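Local structure of glutathione S-transferase (Burkholderia glumae, 4ISD) at residues A19-A24 against Q205-Q210; E158-G161 against D165-I168; K146-A151 against N178-C183; L64-F69 against E83-P88. The protein binds glutathione and, as a member of the glutathione transferase family, probably conjugates it through its thiol to electrophilic substrates. All blocks are in the same frame, centred on the assembly; numbering follows the deposited sequence.

Contact 1 (A19-A24 against Q205-Q210); sequences AFAMSA and QQWVKQ. With GSH (glutathione), chain F.
Met22 lies along one face of the Trp207 indole, and this pair carries most of the contact. The face is touched by carbon first: Met22 CG sits 3.8 Å from the centroid of the five-membered ring of Trp207 and only 8° off its normal, a CH-pi contact, while Met22 CB lies over the middle of the indole. CG stands anti to the backbone N (chi1 177°) and the chain runs on extended to SD and bends only at the last bond, so that CB, CG and SD pass one after another along the indole. The sulfur adds a Met-aromatic contact of oblique geometry, with Met22 SD 3.6 Å from Trp207 CD1. Apolar packing completes the interface at the far end of the indole, where Ala21 CB is 3.8 Å from Trp207 CH2. No hydrogen bond joins the two segments. The contact sets the first helix of the thioredoxin-like N-terminal domain, 19-31, against the C-terminal helix 202-212 of the all-helical domain, and so belongs to the buried seam between the two domains of the glutathione transferase fold. Tyr16 and Phe25 also meet the Trp207 ring, and Met22 rests on Thr171 and Leu175 of helix 168-177. Ligand packing engages Phe20, whose ring atom CD2 is 3.7 Å from CB1 of glutathione; Ser18 OG is hydrogen-bonded to the backbone N of Phe20 and of Ala21.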
loop_
_atom_site.group_PDB
_atom_site.type_symbol
_atom_site.label_atom_id
_atom_site.label_comp_id
_atom_site.label_asym_id
_atom_site.label_seq_id
_atom_site.Cartn_x
_atom_site.Cartn_y
_atom_site.Cartn_z
ATOM N N ALA A 19 -3.482 -0.232 14.478
ATOM C CA ALA A 19 -2.341 -1.067 14.138
ATOM C C ALA A 19 -1.383 -0.315 13.229
ATOM O O ALA A 19 -0.208 -0.671 13.100
ATOM C CB ALA A 19 -2.815 -2.308 13.444
ATOM N N PHE A 20 -1.894 0.723 12.579
ATOM C CA PHE A 20 -1.123 1.416 11.567
ATOM C C PHE A 20 -0.400 2.608 12.154
ATOM O O PHE A 20 0.697 2.952 11.715
ATOM C CB PHE A 20 -2.024 1.811 10.396
ATOM C CG PHE A 20 -2.730 0.641 9.778
ATOM C CD1 PHE A 20 -1.996 -0.424 9.258
ATOM C CD2 PHE A 20 -4.121 0.583 9.744
ATOM C CE1 PHE A 20 -2.635 -1.526 8.695
ATOM C CE2 PHE A 20 -4.777 -0.509 9.188
ATOM C CZ PHE A 20 -4.035 -1.566 8.655
ATOM N N ALA A 21 -1.020 3.226 13.151
ATOM C CA ALA A 21 -0.367 4.264 13.921
ATOM C C ALA A 21 0.872 3.646 14.555
ATOM O O ALA A 21 1.983 4.187 14.467
ATOM C CB ALA A 21 -1.303 4.790 14.989
ATOM N N MET A 22 0.674 2.485 15.167
ATOM C CA MET A 22 1.748 1.790 15.859
ATOM C C MET A 22 2.906 1.484 14.916
ATOM O O MET A 22 4.086 1.588 15.286
ATOM C CB MET A 22 1.213 0.506 16.466
ATOM C CG MET A 22 2.262 -0.330 17.138
ATOM S SD MET A 22 1.494 -1.714 17.979
ATOM C CE MET A 22 2.798 -2.900 17.736
ATOM N N SER A 23 2.561 1.135 13.687
ATOM C CA SER A 23 3.557 0.826 12.671
ATOM C C SER A 23 4.498 1.996 12.390
ATOM O O SER A 23 5.717 1.814 12.317
ATOM C CB SER A 23 2.864 0.410 11.381
ATOM O OG SER A 23 3.827 -0.053 10.453
ATOM N N ALA A 24 3.932 3.193 12.230
ATOM C CA ALA A 24 4.744 4.376 11.933
ATOM C C ALA A 24 5.596 4.744 13.141
ATOM O O ALA A 24 6.777 5.092 13.012
ATOM C CB ALA A 24 3.862 5.570 11.502
ATOM N N GLN A 205 7.235 -1.906 22.535
ATOM C CA GLN A 205 7.001 -1.722 23.970
ATOM C C GLN A 205 6.907 -0.254 24.327
ATOM O O GLN A 205 6.146 0.135 25.213
ATOM C CB GLN A 205 8.092 -2.394 24.817
ATOM C CG GLN A 205 7.945 -3.910 24.934
ATOM C CD GLN A 205 6.568 -4.328 25.444
ATOM O OE1 GLN A 205 6.193 -4.031 26.588
ATOM N NE2 GLN A 205 5.803 -5.015 24.589
ATOM N N GLN A 206 7.685 0.564 23.631
ATOM C CA GLN A 206 7.627 1.997 23.837
ATOM C C GLN A 206 6.213 2.463 23.531
ATOM O O GLN A 206 5.694 3.361 24.214
ATOM C CB GLN A 206 8.633 2.710 22.933
ATOM C CG GLN A 206 10.040 2.749 23.467
ATOM C CD GLN A 206 10.122 3.550 24.733
ATOM O OE1 GLN A 206 9.340 4.482 24.936
ATOM N NE2 GLN A 206 11.054 3.188 25.611
ATOM N N TRP A 207 5.595 1.835 22.517
ATOM C CA TRP A 207 4.219 2.147 22.112
ATOM C C TRP A 207 3.193 1.755 23.168
ATOM O O TRP A 207 2.296 2.551 23.472
ATOM C CB TRP A 207 3.855 1.498 20.775
ATOM C CG TRP A 207 2.391 1.560 20.449
ATOM C CD1 TRP A 207 1.449 0.611 20.724
ATOM C CD2 TRP A 207 1.700 2.632 19.781
ATOM N NE1 TRP A 207 0.217 1.027 20.275
ATOM C CE2 TRP A 207 0.345 2.259 19.687
ATOM C CE3 TRP A 207 2.101 3.862 19.243
ATOM C CZ2 TRP A 207 -0.617 3.075 19.079
ATOM C CZ3 TRP A 207 1.140 4.677 18.642
ATOM C CH2 TRP A 207 -0.202 4.281 18.572
ATOM N N VAL A 208 3.305 0.548 23.729
ATOM C CA VAL A 208 2.339 0.153 24.762
ATOM C C VAL A 208 2.539 0.974 26.037
ATOM O O VAL A 208 1.598 1.175 26.812
ATOM C CB VAL A 208 2.294 -1.387 25.062
ATOM C CG1 VAL A 208 3.052 -2.194 24.000
ATOM C CG2 VAL A 208 2.809 -1.679 26.421
ATOM N N LYS A 209 3.758 1.479 26.215
ATOM C CA LYS A 209 4.088 2.384 27.322
ATOM C C LYS A 209 3.514 3.787 27.104
ATOM O O LYS A 209 3.003 4.411 28.029
ATOM C CB LYS A 209 5.613 2.457 27.522
ATOM C CG LYS A 209 6.139 3.745 28.163
ATOM C CD LYS A 209 6.178 3.661 29.688
ATOM C CE LYS A 209 7.148 4.688 30.281
ATOM N NZ LYS A 209 6.518 5.491 31.371
ATOM N N GLN A 210 3.610 4.290 25.881
ATOM C CA GLN A 210 3.065 5.610 25.584
ATOM C C GLN A 210 1.540 5.560 25.674
ATOM O O GLN A 210 0.908 6.474 26.214
ATOM C CB GLN A 210 3.504 6.073 24.198
ATOM C CG GLN A 210 2.846 7.358 23.744
ATOM C CD GLN A 210 3.802 8.525 23.744
ATOM O OE1 GLN A 210 5.021 8.338 23.792
ATOM N NE2 GLN A 210 3.259 9.742 23.691
HETATM N N1 GSH F . -3.587 2.078 4.829
HETATM C CA1 GSH F . -3.698 3.038 5.905
HETATM C C1 GSH F . -2.397 3.255 6.629
HETATM O O11 GSH F . -1.510 2.355 6.691
HETATM O O12 GSH F . -2.193 4.377 7.168
HETATM C CB1 GSH F . -4.829 2.724 6.851
HETATM C CG1 GSH F . -4.985 3.892 7.838
HETATM C CD1 GSH F . -6.261 3.686 8.678
HETATM O OE1 GSH F . -7.067 2.818 8.365
HETATM N N2 GSH F . -6.501 4.522 9.856
HETATM C CA2 GSH F . -7.678 4.365 10.681
HETATM C C2 GSH F . -8.521 5.602 10.622
HETATM O O2 GSH F . -8.016 6.704 10.508
HETATM C CB2 GSH F . -7.298 4.149 12.117
HETATM S SG2 GSH F . -8.045 2.641 12.683
HETATM N N3 GSH F . -9.958 5.514 10.711
HETATM C CA3 GSH F . -10.716 6.747 10.641
HETATM C C3 GSH F . -11.451 6.745 9.331
HETATM O O31 GSH F . -11.035 6.024 8.380
HETATM O O32 GSH F . -12.488 7.457 9.190
#

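Contact 2 (E158-G161 against D165-I168); sequences ERYG and DWCI
Tyr160 and Trp166 lie side by side and point the same way, and between them they account for most of the surface this contact buries. Their meeting is ring edge against methylene: Tyr160 CE2 is 3.8 Å from Trp166 CB, which lies at the edge of the phenol close to its plane. Tyr160 CD2 follows at 4.1 Å from the same Trp166 CB, and Tyr160 CE2 also comes to 4.2 Å from Trp166 CD1, so the phenol touches the root of the indole and its near corner, without stacking. Both side chains have CG anti to the backbone N (chi1 173° in Tyr160, 174° in Trp166), which carries the two rings forward together. Gly161 brings the chain segments close behind them, its CA 4.9 Å from that of Trp166. Neither segment is regular helix or strand; they are the two limbs of the loop that leaves helix 139-154 and leads into helix 168-177 of the all-helical C-terminal domain, and no hydrogen bond ties one limb to the other. The polar ends look to other parts of the fold. Tyr160 OH is hydrogen-bonded to Arg201 NH1, and the same arginine makes a cation-pi contact with Trp166, so one residue serves both aromatics. The indole rests on Val26 and Glu30 of helix 19-31 in the N-terminal domain, while the backbone N of Ile168 lies 3.7 Å above one face of it, toward the rim.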
loop_
_atom_site.group_PDB
_atom_site.type_symbol
_atom_site.label_atom_id
_atom_site.label_comp_id
_atom_site.label_asym_id
_atom_site.label_seq_id
_atom_site.Cartn_x
_atom_site.Cartn_y
_atom_site.Cartn_z
ATOM N N GLU A 158 13.704 -20.797 12.998
ATOM C CA GLU A 158 15.086 -20.418 12.683
ATOM C C GLU A 158 15.266 -18.972 12.199
ATOM O O GLU A 158 16.397 -18.518 12.051
ATOM C CB GLU A 158 15.689 -21.357 11.634
ATOM C CG GLU A 158 15.639 -22.833 11.970
ATOM C CD GLU A 158 16.401 -23.665 10.962
ATOM O OE1 GLU A 158 17.121 -23.075 10.128
ATOM O OE2 GLU A 158 16.286 -24.910 11.003
ATOM N N ARG A 159 14.178 -18.260 11.925
ATOM C CA ARG A 159 14.290 -16.873 11.457
ATOM C C ARG A 159 13.550 -15.916 12.392
ATOM O O ARG A 159 12.392 -16.143 12.735
ATOM C CB ARG A 159 13.736 -16.710 10.024
ATOM C CG ARG A 159 14.514 -17.438 8.935
ATOM C CD ARG A 159 14.015 -17.094 7.532
ATOM N NE ARG A 159 12.565 -17.236 7.367
ATOM C CZ ARG A 159 11.936 -18.402 7.198
ATOM N NH1 ARG A 159 12.628 -19.547 7.186
ATOM N NH2 ARG A 159 10.605 -18.427 7.060
ATOM N N TYR A 160 14.204 -14.830 12.783
ATOM C CA TYR A 160 13.597 -13.915 13.737
ATOM C C TYR A 160 12.383 -13.210 13.140
ATOM O O TYR A 160 11.311 -13.170 13.752
ATOM C CB TYR A 160 14.620 -12.898 14.242
ATOM C CG TYR A 160 14.005 -11.830 15.111
ATOM C CD1 TYR A 160 13.833 -12.029 16.476
ATOM C CD2 TYR A 160 13.584 -10.631 14.568
ATOM C CE1 TYR A 160 13.263 -11.055 17.274
ATOM C CE2 TYR A 160 13.012 -9.660 15.350
ATOM C CZ TYR A 160 12.858 -9.875 16.701
ATOM O OH TYR A 160 12.294 -8.897 17.475
ATOM N N GLY A 161 12.572 -12.627 11.956
ATOM C CA GLY A 161 11.479 -12.053 11.186
ATOM C C GLY A 161 11.124 -13.017 10.064
ATOM O O GLY A 161 11.785 -14.048 9.904
ATOM N N ASP A 165 16.328 -10.956 9.291
ATOM C CA ASP A 165 16.410 -9.695 10.021
ATOM C C ASP A 165 15.041 -9.027 10.097
ATOM O O ASP A 165 14.223 -9.121 9.160
ATOM C CB ASP A 165 17.425 -8.748 9.375
ATOM C CG ASP A 165 18.867 -9.162 9.639
ATOM O OD1 ASP A 165 19.140 -9.795 10.686
ATOM O OD2 ASP A 165 19.728 -8.849 8.798
ATOM N N TRP A 166 14.777 -8.373 11.221
ATOM C CA TRP A 166 13.524 -7.653 11.394
ATOM C C TRP A 166 13.346 -6.601 10.303
ATOM O O TRP A 166 14.311 -5.964 9.878
ATOM C CB TRP A 166 13.482 -6.979 12.762
ATOM C CG TRP A 166 12.278 -6.109 12.962
ATOM C CD1 TRP A 166 11.072 -6.483 13.481
ATOM C CD2 TRP A 166 12.162 -4.714 12.658
ATOM N NE1 TRP A 166 10.207 -5.405 13.517
ATOM C CE2 TRP A 166 10.857 -4.313 13.015
ATOM C CE3 TRP A 166 13.037 -3.772 12.111
ATOM C CZ2 TRP A 166 10.412 -3.013 12.851
ATOM C CZ3 TRP A 166 12.588 -2.482 11.943
ATOM C CH2 TRP A 166 11.287 -2.115 12.306
ATOM N N CYS A 167 12.113 -6.448 9.830
ATOM C CA CYS A 167 11.732 -5.262 9.067
ATOM C C CYS A 167 10.350 -4.827 9.547
ATOM O O CYS A 167 9.694 -5.571 10.295
ATOM C CB CYS A 167 11.770 -5.505 7.552
ATOM S SG CYS A 167 10.609 -6.716 6.884
ATOM N N ILE A 168 9.920 -3.631 9.139
ATOM C CA ILE A 168 8.636 -3.090 9.587
ATOM C C ILE A 168 7.462 -3.994 9.200
ATOM O O ILE A 168 6.421 -3.968 9.856
ATOM C CB ILE A 168 8.381 -1.632 9.078
ATOM C CG1 ILE A 168 7.222 -1.005 9.851
ATOM C CG2 ILE A 168 8.120 -1.587 7.568
ATOM C CD1 ILE A 168 7.450 -0.998 11.344
#

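Contact 3 (K146-A151 against N178-C183)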
loop_
_atom_site.group_PDB
_atom_site.type_symbol
_atom_site.label_atom_id
_atom_site.label_comp_id
_atom_site.label_asym_id
_atom_site.label_seq_id
_atom_site.Cartn_x
_atom_site.Cartn_y
_atom_site.Cartn_z
ATOM N N LYS A 146 -6.527 -17.853 4.557
ATOM C CA LYS A 146 -5.426 -17.222 3.850
ATOM C C LYS A 146 -4.403 -16.704 4.850
ATOM O O LYS A 146 -3.195 -16.831 4.634
ATOM C CB LYS A 146 -5.942 -16.097 2.956
ATOM N N LEU A 147 -4.885 -16.144 5.957
ATOM C CA LEU A 147 -3.989 -15.632 6.995
ATOM C C LEU A 147 -3.147 -16.752 7.608
ATOM O O LEU A 147 -1.930 -16.643 7.712
ATOM C CB LEU A 147 -4.768 -14.914 8.098
ATOM C CG LEU A 147 -3.822 -14.257 9.102
ATOM C CD1 LEU A 147 -2.853 -13.359 8.349
ATOM C CD2 LEU A 147 -4.566 -13.480 10.192
ATOM N N LEU A 148 -3.796 -17.843 7.996
ATOM C CA LEU A 148 -3.075 -18.928 8.650
ATOM C C LEU A 148 -2.071 -19.575 7.710
ATOM O O LEU A 148 -0.967 -19.922 8.116
ATOM C CB LEU A 148 -4.044 -19.969 9.191
ATOM C CG LEU A 148 -3.397 -21.057 10.031
ATOM C CD1 LEU A 148 -2.778 -20.446 11.265
ATOM C CD2 LEU A 148 -4.434 -22.085 10.402
ATOM N N SER A 149 -2.452 -19.717 6.447
ATOM C CA SER A 149 -1.578 -20.326 5.454
ATOM C C SER A 149 -0.350 -19.469 5.190
ATOM O O SER A 149 0.748 -19.995 5.025
ATOM C CB SER A 149 -2.329 -20.567 4.149
ATOM O OG SER A 149 -1.471 -21.161 3.190
ATOM N N ALA A 150 -0.537 -18.150 5.154
ATOM C CA ALA A 150 0.595 -17.243 4.995
ATOM C C ALA A 150 1.534 -17.370 6.192
ATOM O O ALA A 150 2.753 -17.451 6.031
ATOM C CB ALA A 150 0.120 -15.810 4.847
ATOM N N ALA A 151 0.951 -17.386 7.390
ATOM C CA ALA A 151 1.717 -17.477 8.629
ATOM C C ALA A 151 2.536 -18.767 8.671
ATOM O O ALA A 151 3.711 -18.749 9.037
ATOM C CB ALA A 151 0.790 -17.404 9.831
ATOM N N ASN A 178 -2.884 -11.353 15.162
ATOM C CA ASN A 178 -3.686 -11.423 16.381
ATOM C C ASN A 178 -5.169 -11.666 16.103
ATOM O O ASN A 178 -5.958 -11.857 17.029
ATOM C CB ASN A 178 -3.469 -10.188 17.266
ATOM C CG ASN A 178 -2.205 -10.299 18.125
ATOM O OD1 ASN A 178 -1.155 -9.717 17.809
ATOM N ND2 ASN A 178 -2.302 -11.062 19.214
ATOM N N ARG A 179 -5.536 -11.674 14.823
ATOM C CA ARG A 179 -6.916 -11.920 14.414
ATOM C C ARG A 179 -7.186 -13.409 14.319
ATOM O O ARG A 179 -8.336 -13.835 14.140
ATOM C CB ARG A 179 -7.206 -11.280 13.059
ATOM C CG ARG A 179 -7.027 -9.782 13.016
ATOM C CD ARG A 179 -8.096 -9.061 13.806
ATOM N NE ARG A 179 -8.061 -7.633 13.512
ATOM C CZ ARG A 179 -9.041 -6.784 13.802
ATOM N NH1 ARG A 179 -8.922 -5.498 13.491
ATOM N NH2 ARG A 179 -10.141 -7.225 14.397
ATOM N N LEU A 180 -6.121 -14.201 14.418
ATOM C CA LEU A 180 -6.252 -15.650 14.353
ATOM C C LEU A 180 -7.050 -16.148 15.555
ATOM O O LEU A 180 -7.719 -17.186 15.493
ATOM C CB LEU A 180 -4.876 -16.313 14.291
ATOM C CG LEU A 180 -4.151 -16.162 12.949
ATOM C CD1 LEU A 180 -2.827 -16.915 12.983
ATOM C CD2 LEU A 180 -5.033 -16.676 11.823
ATOM N N VAL A 181 -6.998 -15.372 16.632
ATOM C CA VAL A 181 -7.711 -15.696 17.855
ATOM C C VAL A 181 -9.225 -15.799 17.627
ATOM O O VAL A 181 -9.915 -16.539 18.342
ATOM C CB VAL A 181 -7.380 -14.688 18.991
ATOM C CG1 VAL A 181 -8.106 -13.382 18.771
ATOM C CG2 VAL A 181 -7.753 -15.257 20.333
ATOM N N ALA A 182 -9.737 -15.089 16.623
ATOM C CA ALA A 182 -11.179 -15.090 16.346
ATOM C C ALA A 182 -11.603 -16.162 15.334
ATOM O O ALA A 182 -12.797 -16.327 15.044
ATOM C CB ALA A 182 -11.633 -13.720 15.884
ATOM N N CYS A 183 -10.620 -16.884 14.800
ATOM C CA CYS A 183 -10.879 -17.918 13.805
ATOM C C CYS A 183 -11.180 -19.253 14.476
ATOM O O CYS A 183 -11.391 -19.317 15.687
ATOM C CB CYS A 183 -9.694 -18.055 12.840
ATOM S SG CYS A 183 -9.272 -16.538 11.899
#
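Leu180 reaches into the angle between Leu147 and Leu148 and touches a different one with each of its methyl groups. Leu180 CD2 is 3.6 Å from Leu147 CD2 and also lies 3.8 Å from Leu147 CG, so this branch packs along the Leu147 side chain from CG to its CD2 methyl. The other branch, Leu180 CD1, meets Leu148 CD1 at 3.9 Å, where the two side chains cross at about a right angle. Leu147 and Leu148 are neighbours on one helix turn, both with CG anti to the backbone N, and they spread apart round the incoming side chain; Leu180 leaves its backbone toward the helix and, with CG anti to its carbonyl carbon (chi1 -73°), sets one methyl against each of the two leucines. The backbone behind Leu180 is a short 3-10 segment, 178-182, following helix 168-177, so the contact fastens the link between helices 168-177 and 189-199 onto helix 139-154 within the all-helical C-terminal domain. Two 3-10 hydrogen bonds, Ala182 N to Arg179 O at 3.1 Å and Cys183 N to Leu180 O at 3.0 Å, fix the turn that presents the leucine. Farther out, Leu147 also packs on Phe115, Phe173 and Leu177, and Leu148 on Pro188. A covalent tie spans the same two elements: Cys183 SG forms a disulfide with Cys144 SG, one residue beyond the 3-10 segment and two before Lys146 on the helix.

Contact 4 (L64-F69 against E83-P88); sequences LQHDRF and EVYPAP
His66 and Tyr85 meet through a hydrogen bond between the tight hairpin at the end of strand 63-66 and the exit of helix 74-84, in the thioredoxin-like domain of the glutathione transferase fold. His66 opens a type II' beta turn to Phe69 that joins strands 63-66 and 69-72; Phe69 N to His66 O at 2.8 Å closes the turn, and His66 N to Phe69 O at 2.7 Å completes the hydrogen-bonded pair at the base of the hairpin. From its backbone the side chain sets out with CB directed at the helix end, and CG, anti to the backbone N (chi1 -173°), carries the imidazole away from the strand. The two ring carbons beside NE2 flank the Tyr85 hydroxyl, CD2 3.5 Å and CE1 3.6 Å from Tyr85 OH, and CE1 also packs on Val84, 3.8 Å from its CG1, as the two side chains slide past each other in opposite directions. Tyr80 of the helix meets the imidazole edge-to-face, and Ile8 of strand 8-13 touches both His66 and Tyr85. Glu83, next to this helix end, forms salt bridges with Arg101 and Arg105 of the second subunit. At the tip, His66 NE2 and Tyr85 OH satisfy each other in a buried setting. They lie 2.6 Å apart, the bond is nearly straight at 174°, and the hydroxyl oxygen sits at the imidazole edge in the plane of the ring, while the two ring planes are turned 74° from one another.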
loop_
_atom_site.group_PDB
_atom_site.type_symbol
_atom_site.label_atom_id
_atom_site.label_comp_id
_atom_site.label_asym_id
_atom_site.label_seq_id
_atom_site.Cartn_x
_atom_site.Cartn_y
_atom_site.Cartn_z
ATOM N N LEU A 64 2.324 11.809 9.131
ATOM C CA LEU A 64 3.640 12.282 9.556
ATOM C C LEU A 64 3.871 13.723 9.097
ATOM O O LEU A 64 3.606 14.063 7.952
ATOM C CB LEU A 64 4.742 11.370 9.003
ATOM C CG LEU A 64 6.203 11.769 9.238
ATOM C CD1 LEU A 64 6.691 11.345 10.624
ATOM C CD2 LEU A 64 7.107 11.202 8.143
ATOM N N GLN A 65 4.342 14.568 10.005
ATOM C CA GLN A 65 4.851 15.872 9.622
ATOM C C GLN A 65 6.364 15.909 9.783
ATOM O O GLN A 65 6.888 15.858 10.904
ATOM C CB GLN A 65 4.217 16.993 10.436
ATOM C CG GLN A 65 4.839 18.334 10.109
ATOM C CD GLN A 65 3.902 19.499 10.344
ATOM O OE1 GLN A 65 2.912 19.382 11.072
ATOM N NE2 GLN A 65 4.211 20.636 9.728
ATOM N N HIS A 66 7.057 15.990 8.653
ATOM C CA HIS A 66 8.511 16.036 8.630
ATOM C C HIS A 66 8.961 17.420 8.208
ATOM O O HIS A 66 8.901 17.779 7.030
ATOM C CB HIS A 66 9.079 14.982 7.674
ATOM C CG HIS A 66 10.572 14.873 7.728
ATOM N ND1 HIS A 66 11.392 15.381 6.747
ATOM C CD2 HIS A 66 11.390 14.333 8.659
ATOM C CE1 HIS A 66 12.654 15.154 7.064
ATOM N NE2 HIS A 66 12.681 14.516 8.218
ATOM N N ASP A 67 9.416 18.185 9.189
ATOM C CA ASP A 67 9.759 19.592 9.011
ATOM C C ASP A 67 8.517 20.343 8.521
ATOM O O ASP A 67 7.707 20.788 9.335
ATOM C CB ASP A 67 10.967 19.755 8.081
ATOM C CG ASP A 67 11.529 21.168 8.083
ATOM O OD1 ASP A 67 10.798 22.121 8.439
ATOM O OD2 ASP A 67 12.712 21.328 7.711
ATOM N N ARG A 68 8.352 20.480 7.209
ATOM C CA ARG A 68 7.162 21.147 6.699
ATOM C C ARG A 68 6.273 20.184 5.924
ATOM O O ARG A 68 5.087 20.432 5.728
ATOM C CB ARG A 68 7.550 22.337 5.836
ATOM C CG ARG A 68 8.275 23.422 6.596
ATOM C CD ARG A 68 7.420 23.932 7.731
ATOM N NE ARG A 68 7.421 25.391 7.771
ATOM C CZ ARG A 68 8.396 26.122 8.303
ATOM N NH1 ARG A 68 9.462 25.538 8.836
ATOM N NH2 ARG A 68 8.311 27.442 8.295
ATOM N N PHE A 69 6.861 19.066 5.531
ATOM C CA PHE A 69 6.224 18.084 4.682
ATOM C C PHE A 69 5.262 17.211 5.471
ATOM O O PHE A 69 5.625 16.666 6.505
ATOM C CB PHE A 69 7.332 17.217 4.089
ATOM C CG PHE A 69 6.851 16.153 3.148
ATOM C CD1 PHE A 69 6.262 16.493 1.945
ATOM C CD2 PHE A 69 7.031 14.804 3.460
ATOM C CE1 PHE A 69 5.836 15.518 1.074
ATOM C CE2 PHE A 69 6.610 13.819 2.592
ATOM C CZ PHE A 69 6.015 14.178 1.390
ATOM N N GLU A 83 14.142 6.601 3.252
ATOM C CA GLU A 83 14.888 7.297 2.208
ATOM C C GLU A 83 15.607 8.518 2.762
ATOM O O GLU A 83 16.729 8.841 2.351
ATOM C CB GLU A 83 13.966 7.686 1.044
ATOM C CG GLU A 83 14.026 6.706 -0.115
ATOM C CD GLU A 83 12.879 6.848 -1.079
ATOM O OE1 GLU A 83 12.354 7.970 -1.220
ATOM O OE2 GLU A 83 12.491 5.825 -1.687
ATOM N N VAL A 84 14.950 9.187 3.703
ATOM C CA VAL A 84 15.493 10.385 4.342
ATOM C C VAL A 84 16.537 10.012 5.394
ATOM O O VAL A 84 17.535 10.705 5.573
ATOM C CB VAL A 84 14.364 11.213 4.997
ATOM C CG1 VAL A 84 14.915 12.466 5.648
ATOM C CG2 VAL A 84 13.280 11.552 3.967
ATOM N N TYR A 85 16.310 8.908 6.093
ATOM C CA TYR A 85 17.267 8.438 7.099
ATOM C C TYR A 85 17.646 7.019 6.779
ATOM O O TYR A 85 17.132 6.099 7.387
ATOM C CB TYR A 85 16.666 8.511 8.507
ATOM C CG TYR A 85 16.164 9.891 8.819
ATOM C CD1 TYR A 85 17.050 10.927 9.113
ATOM C CD2 TYR A 85 14.804 10.180 8.767
ATOM C CE1 TYR A 85 16.582 12.204 9.374
ATOM C CE2 TYR A 85 14.330 11.447 9.024
ATOM C CZ TYR A 85 15.212 12.453 9.322
ATOM O OH TYR A 85 14.723 13.711 9.586
ATOM N N PRO A 86 18.550 6.834 5.811
ATOM C CA PRO A 86 18.877 5.479 5.343
ATOM C C PRO A 86 20.016 4.783 6.117
ATOM O O PRO A 86 20.833 5.428 6.783
ATOM C CB PRO A 86 19.307 5.734 3.895
ATOM C CG PRO A 86 19.987 7.097 3.964
ATOM C CD PRO A 86 19.260 7.880 5.045
ATOM N N ALA A 87 20.046 3.457 6.027
ATOM C CA ALA A 87 21.243 2.671 6.318
ATOM C C ALA A 87 22.378 3.208 5.462
ATOM O O ALA A 87 22.150 3.659 4.342
ATOM C CB ALA A 87 20.990 1.219 5.989
ATOM N N PRO A 88 23.612 3.166 5.964
ATOM C CA PRO A 88 24.068 2.683 7.279
ATOM C C PRO A 88 24.127 3.765 8.362
ATOM O O PRO A 88 24.533 3.468 9.487
ATOM C CB PRO A 88 25.481 2.173 6.982
ATOM C CG PRO A 88 25.953 3.050 5.863
ATOM C CD PRO A 88 24.733 3.423 5.043
#

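In the fold
Contact 1 is the most central, a buried apolar seam between the two domains; contact 4 is also buried but lies farther out, within the N-terminal domain, and it alone rests on a hydrogen bond between side chains. Contacts 2 and 3 are partly buried, and both belong to the all-helical domain, where they hold the loops on either end of helix 168-177: contact 2 through aromatics, contact 3 through leucines backed by a disulfide. Contact 1 touches contact 2 where Ser23 O lies 3.4 Å from Ile168 CD1. Contacts 3 and 4 fall on opposite sides of the chain's centre, their own centres about 33 Å apart, and each has the second subunit nearby.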